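Local coordinates for cellulose 1,4-beta-cellobiosidase (Thermobifida fusca, PDB 4JJJ), which probably cleaves cellulose to release cellobiose, this chain being the family 48 glycoside hydrolase domain of a longer protein, at residues Ser136-Asn141 with Met259-Arg264; Leu297-Ser302 with Ser321-Tyr326. The protein carries 1 engineered substitution. One frame throughout, in Å; residues are numbered along the deposited sequence.

Contact 1. Residues Ser136-Asn141 with Met259-Arg264; sequences STYGTN and MGDYLR
Thr137 and Asp261 bring the two backbones nearest, with CA atoms 9.7 Å apart, so side chains bridge the distance. Ser136-Asn141 holds the last turn of helix 131-138, which breaks at Gly139 with positive phi. Met259-Arg264 lies on helix 250-263. The pair joins two helices of the (alpha/alpha)6 domain, its centre about 21 Å from that of the chain. Tyr138 carries the contact. Its CG is anti to the carbonyl carbon (chi1 -63°), which sets the phenol edge beside Asp261. Tyr138 OH donates to Asp261 OD2 at 2.5 Å, on the lone pair facing away from the other oxygen. The carboxylate is turned 86° from the ring. Asp261 OD1 forms a salt bridge with Arg264 NH2 at 2.9 Å and also bonds Ser345. Arg264 NE bonds Asp261 O at 3.1 Å, and Arg264 also forms salt bridges with Glu133 and Asp351. The Tyr262 ring slides past Tyr138 obliquely, planes 35° apart, with Tyr262 CE2 3.6 Å from Tyr138 CD2. Tyr262 OH donates to a water at 2.7 Å, and this water donates to Thr140 O at 2.6 Å. A leucine in place of Tyr138 has no hydroxyl or ring, which would probably leave Asp261 OD2 without this donor's hold and open a gap beside Tyr262. Both carboxylate oxygens of Asp261 are engaged, which probably limits its rotation, and Arg264 probably steadies its negative charge.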
loop_
_atom_site.group_PDB
_atom_site.type_symbol
_atom_site.label_atom_id
_atom_site.label_comp_id
_atom_site.label_asym_id
_atom_site.label_seq_id
_atom_site.Cartn_x
_atom_site.Cartn_y
_atom_site.Cartn_z
ATOM N N SER A 136 3.771 -9.547 25.607
ATOM C CA SER A 136 4.171 -9.022 26.903
ATOM C C SER A 136 3.997 -7.541 27.014
ATOM O O SER A 136 3.801 -7.018 28.113
ATOM C CB SER A 136 5.613 -9.411 27.235
ATOM O OG SER A 136 5.769 -10.813 27.320
ATOM N N THR A 137 4.073 -6.800 25.884
ATOM C CA THR A 137 3.934 -5.394 25.957
ATOM C C THR A 137 2.432 -4.960 26.033
ATOM O O THR A 137 2.088 -3.886 26.635
ATOM C CB THR A 137 4.669 -4.697 24.741
ATOM O OG1 THR A 137 6.051 -5.057 24.847
ATOM C CG2 THR A 137 4.454 -3.208 24.667
ATOM N N TYR A 138 1.590 -5.632 25.244
ATOM C CA TYR A 138 0.227 -5.183 25.025
ATOM C C TYR A 138 -0.853 -5.997 25.747
ATOM O O TYR A 138 -2.027 -5.606 25.738
ATOM C CB TYR A 138 -0.049 -5.042 23.510
ATOM C CG TYR A 138 0.878 -3.960 22.915
ATOM C CD1 TYR A 138 0.713 -2.640 23.274
ATOM C CD2 TYR A 138 1.934 -4.267 22.111
ATOM C CE1 TYR A 138 1.566 -1.641 22.791
ATOM C CE2 TYR A 138 2.746 -3.286 21.561
ATOM C CZ TYR A 138 2.613 -2.009 21.977
ATOM O OH TYR A 138 3.450 -1.014 21.509
ATOM N N GLY A 139 -0.431 -7.122 26.286
ATOM C CA GLY A 139 -1.345 -8.015 27.068
ATOM C C GLY A 139 -2.380 -8.750 26.243
ATOM O O GLY A 139 -3.408 -9.194 26.767
ATOM N N THR A 140 -2.076 -8.980 24.961
ATOM C CA THR A 140 -2.923 -9.720 24.043
ATOM C C THR A 140 -2.035 -10.411 22.986
ATOM O O THR A 140 -0.906 -9.970 22.747
ATOM C CB THR A 140 -3.931 -8.786 23.342
ATOM O OG1 THR A 140 -4.670 -9.471 22.383
ATOM C CG2 THR A 140 -3.212 -7.729 22.576
ATOM N N ASN A 141 -2.491 -11.511 22.427
ATOM C CA ASN A 141 -1.817 -12.180 21.349
ATOM C C ASN A 141 -2.297 -11.668 19.975
ATOM O O ASN A 141 -1.797 -12.135 18.953
ATOM C CB ASN A 141 -2.072 -13.685 21.414
ATOM C CG ASN A 141 -1.422 -14.321 22.596
ATOM O OD1 ASN A 141 -0.287 -14.015 22.976
ATOM N ND2 ASN A 141 -2.254 -15.172 23.288
ATOM N N MET A 259 0.555 0.584 16.666
ATOM C CA MET A 259 0.577 0.218 15.304
ATOM C C MET A 259 2.001 0.057 14.737
ATOM O O MET A 259 2.306 -0.908 14.029
ATOM C CB MET A 259 -0.254 1.204 14.493
ATOM C CG MET A 259 -0.318 0.862 13.016
ATOM S SD MET A 259 -1.513 1.837 12.102
ATOM C CE MET A 259 -3.012 1.039 12.598
ATOM N N GLY A 260 2.815 1.020 15.065
ATOM C CA GLY A 260 4.216 1.040 14.645
ATOM C C GLY A 260 4.991 -0.139 15.217
ATOM O O GLY A 260 5.926 -0.662 14.605
ATOM N N ASP A 261 4.664 -0.507 16.451
ATOM C CA ASP A 261 5.317 -1.693 17.117
ATOM C C ASP A 261 5.033 -2.933 16.341
ATOM O O ASP A 261 5.934 -3.724 16.053
ATOM C CB ASP A 261 4.833 -1.745 18.573
ATOM C CG ASP A 261 5.864 -2.217 19.517
ATOM O OD1 ASP A 261 6.974 -2.620 19.075
ATOM O OD2 ASP A 261 5.621 -1.980 20.723
ATOM N N TYR A 262 3.760 -3.198 15.985
ATOM C CA TYR A 262 3.389 -4.370 15.181
ATOM C C TYR A 262 3.901 -4.314 13.767
ATOM O O TYR A 262 4.155 -5.326 13.144
ATOM C CB TYR A 262 1.887 -4.547 15.165
ATOM C CG TYR A 262 1.389 -5.109 16.535
ATOM C CD1 TYR A 262 1.292 -6.473 16.745
ATOM C CD2 TYR A 262 0.966 -4.264 17.534
ATOM C CE1 TYR A 262 0.913 -6.947 17.958
ATOM C CE2 TYR A 262 0.613 -4.745 18.804
ATOM C CZ TYR A 262 0.547 -6.115 18.970
ATOM O OH TYR A 262 0.146 -6.627 20.230
ATOM N N LEU A 263 4.054 -3.102 13.257
ATOM C CA LEU A 263 4.534 -2.884 11.850
ATOM C C LEU A 263 5.935 -3.401 11.680
ATOM O O LEU A 263 6.423 -3.640 10.544
ATOM C CB LEU A 263 4.481 -1.402 11.512
ATOM C CG LEU A 263 4.810 -0.945 10.089
ATOM C CD1 LEU A 263 3.971 -1.751 9.143
ATOM C CD2 LEU A 263 4.539 0.593 10.012
ATOM N N ARG A 264 6.634 -3.585 12.808
ATOM C CA ARG A 264 7.933 -4.288 12.660
ATOM C C ARG A 264 7.877 -5.639 11.961
ATOM O O ARG A 264 8.869 -6.077 11.445
ATOM C CB ARG A 264 8.673 -4.446 14.014
ATOM C CG ARG A 264 8.974 -3.108 14.721
ATOM C CD ARG A 264 9.720 -3.251 16.034
ATOM N NE ARG A 264 8.883 -3.913 16.981
ATOM C CZ ARG A 264 9.304 -4.634 18.056
ATOM N NH1 ARG A 264 10.573 -4.951 18.225
ATOM N NH2 ARG A 264 8.391 -5.091 18.884
HETATM O O HOH W 1 0.023 -9.310 20.359
#

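Contact 2. Residues Leu297-Ser302 with Ser321-Tyr326; sequences LSWYYS and SSHQGY. With BGC (beta-D-glucopyranose), chain D; BGC (beta-D-glucopyranose), chain B; BGC (beta-D-glucopyranose), chain C.
Trp299 lays its six-membered ring on the ring of Tyr326 in an offset stack, with centroids 4.6 Å apart and planes at 14°. With His323 they form an aromatic cluster; Trp299 and Tyr326 belong to the glycan pocket of the (alpha/alpha)6 domain. Tyr326 OH sits over the centre of the indole, 3.3 Å above its plane. Trp299 CZ3 lies 3.7 Å from His323 CD2, where the two rings meet obliquely. Trp299 CG is anti to the backbone N (chi1 -164°), and the indole edge reaches the sugar. There Trp299 NE1 donates to O3 of the chain D glucose at 3.0 Å, nearly straight at 171°. Tyr326 OH donates to a water at 2.6 Å. That water in turn donates to Trp299 O and to O5 of the same glucose, linking both aromatic residues to the bound sugar. Tyr300 has O4 of the chain B glucose over one ring face, and Tyr300 OH accepts from O2 of the chain C glucose at 2.8 Å. Tyr326 also lies close to the engineered Asn224, the predicted nucleophile position, so the cluster borders the presumed catalytic centre. The backbones meet where Trp299 N donates to Ser321 O at 3.1 Å. A second water joins Leu297 O to His323 N. His323 ND1 accepts Gly325 N at 2.9 Å, with the donor in the imidazole plane.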
loop_
_atom_site.group_PDB
_atom_site.type_symbol
_atom_site.label_atom_id
_atom_site.label_comp_id
_atom_site.label_asym_id
_atom_site.label_seq_id
_atom_site.Cartn_x
_atom_site.Cartn_y
_atom_site.Cartn_z
ATOM N N LEU A 297 10.604 -1.405 5.151
ATOM C CA LEU A 297 9.132 -1.592 5.072
ATOM C C LEU A 297 8.837 -2.456 3.845
ATOM O O LEU A 297 8.801 -1.922 2.719
ATOM C CB LEU A 297 8.359 -0.299 5.049
ATOM C CG LEU A 297 8.379 0.416 6.391
ATOM C CD1 LEU A 297 7.932 1.823 6.235
ATOM C CD2 LEU A 297 7.242 -0.253 7.269
ATOM N N SER A 298 8.740 -3.777 4.055
ATOM C CA SER A 298 8.431 -4.652 2.989
ATOM C C SER A 298 6.961 -4.580 2.503
ATOM O O SER A 298 6.188 -3.797 3.013
ATOM C CB SER A 298 8.817 -6.050 3.310
ATOM O OG SER A 298 7.868 -6.593 4.234
ATOM N N TRP A 299 6.691 -5.354 1.456
ATOM C CA TRP A 299 5.400 -5.253 0.799
ATOM C C TRP A 299 4.278 -5.677 1.661
ATOM O O TRP A 299 3.158 -5.225 1.510
ATOM C CB TRP A 299 5.413 -6.125 -0.442
ATOM C CG TRP A 299 4.322 -5.880 -1.458
ATOM C CD1 TRP A 299 3.177 -6.565 -1.632
ATOM C CD2 TRP A 299 4.374 -4.926 -2.508
ATOM N NE1 TRP A 299 2.503 -6.123 -2.739
ATOM C CE2 TRP A 299 3.237 -5.115 -3.309
ATOM C CE3 TRP A 299 5.319 -3.993 -2.883
ATOM C CZ2 TRP A 299 3.016 -4.323 -4.451
ATOM C CZ3 TRP A 299 5.069 -3.173 -3.962
ATOM C CH2 TRP A 299 3.926 -3.326 -4.736
ATOM N N TYR A 300 4.499 -6.546 2.634
ATOM C CA TYR A 300 3.405 -7.010 3.513
ATOM C C TYR A 300 3.956 -7.768 4.737
ATOM O O TYR A 300 5.083 -8.166 4.822
ATOM C CB TYR A 300 2.318 -7.912 2.797
ATOM C CG TYR A 300 2.908 -9.226 2.265
ATOM C CD1 TYR A 300 2.861 -10.413 3.008
ATOM C CD2 TYR A 300 3.542 -9.259 0.981
ATOM C CE1 TYR A 300 3.415 -11.601 2.524
ATOM C CE2 TYR A 300 4.067 -10.477 0.491
ATOM C CZ TYR A 300 3.914 -11.609 1.244
ATOM O OH TYR A 300 4.451 -12.822 0.773
ATOM N N TYR A 301 3.074 -7.911 5.716
ATOM C CA TYR A 301 3.137 -9.064 6.656
ATOM C C TYR A 301 1.720 -9.645 6.691
ATOM O O TYR A 301 0.737 -9.024 6.334
ATOM C CB TYR A 301 3.700 -8.640 8.004
ATOM C CG TYR A 301 2.862 -7.732 8.898
ATOM C CD1 TYR A 301 3.071 -6.362 8.923
ATOM C CD2 TYR A 301 1.886 -8.248 9.760
ATOM C CE1 TYR A 301 2.314 -5.532 9.796
ATOM C CE2 TYR A 301 1.178 -7.435 10.609
ATOM C CZ TYR A 301 1.392 -6.090 10.638
ATOM O OH TYR A 301 0.749 -5.301 11.518
ATOM N N SER A 302 1.603 -10.875 7.156
ATOM C CA SER A 302 0.290 -11.539 7.117
ATOM C C SER A 302 0.252 -12.513 8.269
ATOM O O SER A 302 1.262 -13.002 8.807
ATOM C CB SER A 302 0.167 -12.252 5.752
ATOM O OG SER A 302 -0.993 -12.986 5.573
ATOM N N SER A 321 10.637 -8.861 0.203
ATOM C CA SER A 321 10.958 -7.898 -0.874
ATOM C C SER A 321 10.406 -6.538 -0.482
ATOM O O SER A 321 9.228 -6.449 0.018
ATOM C CB SER A 321 10.355 -8.339 -2.178
ATOM O OG SER A 321 10.728 -7.471 -3.213
ATOM N N SER A 322 11.211 -5.497 -0.706
ATOM C CA SER A 322 10.889 -4.119 -0.292
ATOM C C SER A 322 11.031 -3.193 -1.448
ATOM O O SER A 322 11.930 -3.351 -2.304
ATOM C CB SER A 322 11.739 -3.643 0.907
ATOM O OG SER A 322 11.586 -4.461 2.065
ATOM N N HIS A 323 10.077 -2.249 -1.553
ATOM C CA HIS A 323 9.943 -1.325 -2.639
ATOM C C HIS A 323 10.213 0.090 -2.129
ATOM O O HIS A 323 9.678 0.495 -1.116
ATOM C CB HIS A 323 8.513 -1.485 -3.181
ATOM C CG HIS A 323 8.169 -0.751 -4.436
ATOM N ND1 HIS A 323 8.286 0.628 -4.608
ATOM C CD2 HIS A 323 7.660 -1.196 -5.609
ATOM C CE1 HIS A 323 7.814 0.986 -5.775
ATOM N NE2 HIS A 323 7.445 -0.126 -6.421
ATOM N N GLN A 324 10.959 0.878 -2.880
ATOM C CA GLN A 324 11.282 2.239 -2.486
ATOM C C GLN A 324 10.039 3.066 -2.148
ATOM O O GLN A 324 10.006 3.944 -1.272
ATOM C CB GLN A 324 12.057 2.981 -3.595
ATOM C CG GLN A 324 11.366 3.141 -4.952
ATOM C CD GLN A 324 10.567 4.398 -5.109
ATOM O OE1 GLN A 324 10.750 5.358 -4.352
ATOM N NE2 GLN A 324 9.643 4.423 -6.083
ATOM N N GLY A 325 8.985 2.846 -2.886
ATOM C CA GLY A 325 7.738 3.629 -2.756
ATOM C C GLY A 325 7.039 3.444 -1.459
ATOM O O GLY A 325 6.139 4.308 -1.130
ATOM N N TYR A 326 7.342 2.385 -0.726
ATOM C CA TYR A 326 6.758 2.096 0.594
ATOM C C TYR A 326 7.511 2.745 1.731
ATOM O O TYR A 326 7.030 2.862 2.825
ATOM C CB TYR A 326 6.642 0.588 0.889
ATOM C CG TYR A 326 5.510 -0.104 0.161
ATOM C CD1 TYR A 326 5.088 0.239 -1.096
ATOM C CD2 TYR A 326 4.979 -1.235 0.774
ATOM C CE1 TYR A 326 4.073 -0.461 -1.707
ATOM C CE2 TYR A 326 3.925 -1.937 0.197
ATOM C CZ TYR A 326 3.486 -1.558 -1.009
ATOM O OH TYR A 326 2.422 -2.234 -1.567
HETATM C C2 BGC D . -0.805 -4.696 -2.905
HETATM C C3 BGC D . -1.154 -6.183 -2.836
HETATM C C4 BGC D . -0.985 -6.655 -1.428
HETATM C C5 BGC D . -1.762 -5.864 -0.410
HETATM C C6 BGC D . -1.566 -6.318 1.032
HETATM C C1 BGC D . -1.540 -3.996 -1.798
HETATM O O1 BGC D . -1.159 -2.611 -1.779
HETATM O O2 BGC D . -1.094 -4.096 -4.186
HETATM O O3 BGC D . -0.207 -6.866 -3.696
HETATM O O4 BGC D . -1.649 -7.967 -1.467
HETATM O O5 BGC D . -1.309 -4.503 -0.502
HETATM O O6 BGC D . -0.141 -6.291 1.335
HETATM C C2 BGC B . -2.062 -10.078 -0.285
HETATM C C3 BGC B . -1.352 -11.212 0.360
HETATM C C4 BGC B . -0.244 -11.811 -0.523
HETATM C C5 BGC B . 0.615 -10.610 -0.996
HETATM C C6 BGC B . 1.761 -11.144 -1.844
HETATM C C1 BGC B . -1.048 -9.041 -0.740
HETATM O O2 BGC B . -3.015 -9.523 0.585
HETATM O O3 BGC B . -2.326 -12.127 0.709
HETATM O O4 BGC B . 0.649 -12.653 0.256
HETATM O O5 BGC B . -0.136 -9.602 -1.666
HETATM O O6 BGC B . 1.211 -11.477 -3.136
HETATM C C2 BGC C . 1.554 -14.745 0.822
HETATM C C3 BGC C . 1.225 -16.184 1.166
HETATM C C4 BGC C . 0.100 -16.296 2.178
HETATM C C5 BGC C . -1.084 -15.449 1.789
HETATM C C6 BGC C . -2.168 -15.336 2.795
HETATM C C1 BGC C . 0.247 -14.017 0.424
HETATM O O2 BGC C . 2.539 -14.621 -0.196
HETATM O O3 BGC C . 2.415 -16.848 1.672
HETATM O O4 BGC C . -0.290 -17.711 2.156
HETATM O O5 BGC C . -0.665 -14.078 1.507
HETATM O O6 BGC C . -3.281 -14.616 2.299
HETATM O O HOH W 2 7.879 -2.584 0.232
HETATM O O HOH W 3 1.251 -3.751 0.255
#

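How the contacts relate
Contact 1 comes first along the chain. It ties helix 131-138 to helix 250-263, closing a long loop that includes helix 223-242. Contact 2 follows in series, neither nested in contact 1 nor crossing it. It closes a short loop holding strands 302-306 and 314-317, and sets the residues before that pair against strand 321-323. The centres lie 19 Å apart, yet the contacts touch: Leu263 CG is 3.8 Å from Leu297 CD2, and Leu263 also packs on Tyr301. Trp352 of helix 348-365 touches Arg264 and Leu297. Together the contacts run from the helical periphery inward to the sugar-binding pocket.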